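Side-chain contact in annexin A8 (Homo sapiens, PDB 1W3W), which binds calcium and phospholipids and acts as an anticoagulant that indirectly inhibits the thromboplastin-specific complex of the blood coagulation cascade: residues A[104-108]-A[109-113]. Residues are numbered along the deposited sequence; the frame is centred on the assembly and turned at random.
Sequences DAMKG and LGTKE
Ala105 lays its methyl group against the root of the Lys112 side chain, CB to CB 3.9 Å, where the chain leaving helix 96-107 has doubled back beside the helix's last turn. The pair illustrates how a helix end and the loop that follows it can be tied largely through one carbonyl that gathers several partners. Ala105 O accepts the backbone N-H of Lys112 at 3.0 Å, a nearly straight bond (168° at the hydrogen) whose donor lies modestly out of the carbonyl plane. The same oxygen is approached by Thr111 CA at 3.4 Å in a CA-H...O contact. A water accepts from Gly108 N and sits 2.7 Å from Gly110 O and more weakly near Ala105 O, with more acceptors within reach than it has protons to give, bridging the helix end and the returning part of the loop. Gly110, with positive phi (88°), turns the chain in a conformation suited to a residue without a side chain. From Lys112 the aliphatic chain runs back past Ala105, extended until it bends at chi4 (122°), which leaves NZ 4.1 Å from Asp104 O, not bonded. The carboxylate of Asp104 has other partners: Lys107 NZ meets OD1 at 3.2 Å from above the carboxylate plane in a salt bridge, while OD2 pairs with Lys100. This turn in the second annexin repeat has the GxGT sequence of the family's calcium-binding loops: by position, Met106, Gly108, Gly110 and Asp150 probably correspond to the calcium ligands Met266, Gly268, Gly270 and Asp310, but here no calcium is modelled and Asp150 is hydrogen-bonded to Thr111 OG1. Inward, Ala105 and Thr111 pack on Ile116 of helix 113-122, which starts after its N-cap Lys112, and Met106 reaches across to helix 143-150.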
ATOM      1  N   ASP A 104       9.339  -4.147   8.621  1.00 20.47           N
ATOM      2  CA  ASP A 104      10.486  -4.322   7.748  1.00 20.89           C
ATOM      3  C   ASP A 104      11.067  -2.982   7.309  1.00 21.08           C
ATOM      4  O   ASP A 104      12.276  -2.862   7.146  1.00 21.12           O
ATOM      5  CB  ASP A 104      10.135  -5.119   6.492  1.00 21.26           C
ATOM      6  CG  ASP A 104       9.912  -6.590   6.756  1.00 23.13           C
ATOM      7  OD1 ASP A 104      10.115  -7.066   7.901  1.00 24.88           O
ATOM      8  OD2 ASP A 104       9.483  -7.339   5.857  1.00 25.88           O
ATOM      9  N   ALA A 105      10.213  -1.981   7.109  1.00 20.76           N
ATOM     10  CA  ALA A 105      10.674  -0.666   6.677  1.00 20.81           C
ATOM     11  C   ALA A 105      11.559   0.010   7.717  1.00 21.55           C
ATOM     12  O   ALA A 105      12.385   0.843   7.359  1.00 20.74           O
ATOM     13  CB  ALA A 105       9.502   0.240   6.341  1.00 20.77           C
ATOM     14  N   MET A 106      11.360  -0.324   8.995  1.00 22.35           N
ATOM     15  CA  MET A 106      12.084   0.300  10.097  1.00 23.63           C
ATOM     16  C   MET A 106      13.157  -0.575  10.775  1.00 24.44           C
ATOM     17  O   MET A 106      14.044  -0.027  11.403  1.00 25.18           O
ATOM     18  CB  MET A 106      11.102   0.775  11.161  1.00 23.96           C
ATOM     19  CG  MET A 106      10.306   1.992  10.748  1.00 23.93           C
ATOM     20  SD  MET A 106       9.169   2.506  12.000  1.00 25.03           S
ATOM     21  CE  MET A 106       7.879   1.313  11.765  1.00 25.99           C
ATOM     22  N   LYS A 107      13.113  -1.897  10.623  1.00 25.40           N
ATOM     23  CA  LYS A 107      13.994  -2.796  11.399  1.00 26.52           C
ATOM     24  C   LYS A 107      15.406  -2.959  10.826  1.00 26.65           C
ATOM     25  O   LYS A 107      16.296  -3.507  11.482  1.00 26.75           O
ATOM     26  CB  LYS A 107      13.370  -4.186  11.510  1.00 27.09           C
ATOM     27  CG  LYS A 107      13.632  -5.093  10.289  1.00 28.98           C
ATOM     28  CD  LYS A 107      12.897  -6.429  10.433  1.00 32.80           C
ATOM     29  CE  LYS A 107      13.615  -7.578   9.714  1.00 34.45           C
ATOM     30  NZ  LYS A 107      13.199  -7.710   8.283  1.00 36.58           N
ATOM     31  N   GLY A 108      15.588  -2.537   9.583  1.00 26.50           N
ATOM     32  CA  GLY A 108      16.836  -2.747   8.890  1.00 26.45           C
ATOM     33  C   GLY A 108      17.764  -1.562   9.005  1.00 26.22           C
ATOM     34  O   GLY A 108      17.647  -0.726   9.894  1.00 25.78           O
ATOM     35  N   LEU A 109      18.679  -1.503   8.057  1.00 26.81           N
ATOM     36  CA  LEU A 109      19.632  -0.437   7.930  1.00 27.26           C
ATOM     37  C   LEU A 109      18.991   0.633   7.047  1.00 27.51           C
ATOM     38  O   LEU A 109      18.698   0.386   5.875  1.00 27.93           O
ATOM     39  CB  LEU A 109      20.907  -1.005   7.291  1.00 27.78           C
ATOM     40  CG  LEU A 109      22.222  -0.261   7.474  1.00 28.25           C
ATOM     41  CD1 LEU A 109      22.603  -0.160   8.937  1.00 28.04           C
ATOM     42  CD2 LEU A 109      23.306  -0.981   6.695  1.00 28.71           C
ATOM     43  N   GLY A 110      18.769   1.812   7.611  1.00 26.96           N
ATOM     44  CA  GLY A 110      18.013   2.853   6.948  1.00 26.97           C
ATOM     45  C   GLY A 110      16.526   2.698   7.237  1.00 26.91           C
ATOM     46  O   GLY A 110      16.080   1.682   7.793  1.00 27.97           O
ATOM     47  N   THR A 111      15.758   3.720   6.892  1.00 25.98           N
ATOM     48  CA  THR A 111      14.309   3.661   6.999  1.00 25.45           C
ATOM     49  C   THR A 111      13.749   3.762   5.589  1.00 24.52           C
ATOM     50  O   THR A 111      14.184   4.604   4.814  1.00 23.79           O
ATOM     51  CB  THR A 111      13.806   4.813   7.867  1.00 25.79           C
ATOM     52  OG1 THR A 111      14.381   4.718   9.174  1.00 26.49           O
ATOM     53  CG2 THR A 111      12.287   4.705   8.114  1.00 26.49           C
ATOM     54  N   LYS A 112      12.811   2.886   5.248  1.00 23.20           N
ATOM     55  CA  LYS A 112      12.154   2.941   3.951  1.00 23.11           C
ATOM     56  C   LYS A 112      10.924   3.824   4.137  1.00 21.72           C
ATOM     57  O   LYS A 112       9.810   3.338   4.320  1.00 20.63           O
ATOM     58  CB  LYS A 112      11.786   1.532   3.457  1.00 23.15           C
ATOM     59  CG  LYS A 112      12.984   0.631   3.179  1.00 26.01           C
ATOM     60  CD  LYS A 112      12.548  -0.753   2.722  1.00 29.36           C
ATOM     61  CE  LYS A 112      13.737  -1.684   2.454  1.00 31.82           C
ATOM     62  NZ  LYS A 112      13.664  -2.923   3.305  1.00 33.96           N
ATOM     63  N   GLU A 113      11.163   5.130   4.132  1.00 20.69           N
ATOM     64  CA  GLU A 113      10.145   6.113   4.471  1.00 20.80           C
ATOM     65  C   GLU A 113       8.998   6.054   3.474  1.00 19.59           C
ATOM     66  O   GLU A 113       7.856   6.241   3.847  1.00 18.41           O
ATOM     67  CB  GLU A 113      10.742   7.532   4.524  1.00 21.66           C
ATOM     68  CG  GLU A 113      11.767   7.697   5.640  1.00 25.31           C
ATOM     69  CD  GLU A 113      12.373   9.088   5.726  1.00 30.41           C
ATOM     70  OE1 GLU A 113      12.806   9.464   6.841  1.00 34.99           O
ATOM     71  OE2 GLU A 113      12.426   9.803   4.697  1.00 33.28           O
TER
HETATM   72  O   HOH W   1      14.839  -0.674   7.407  1.00 34.28           O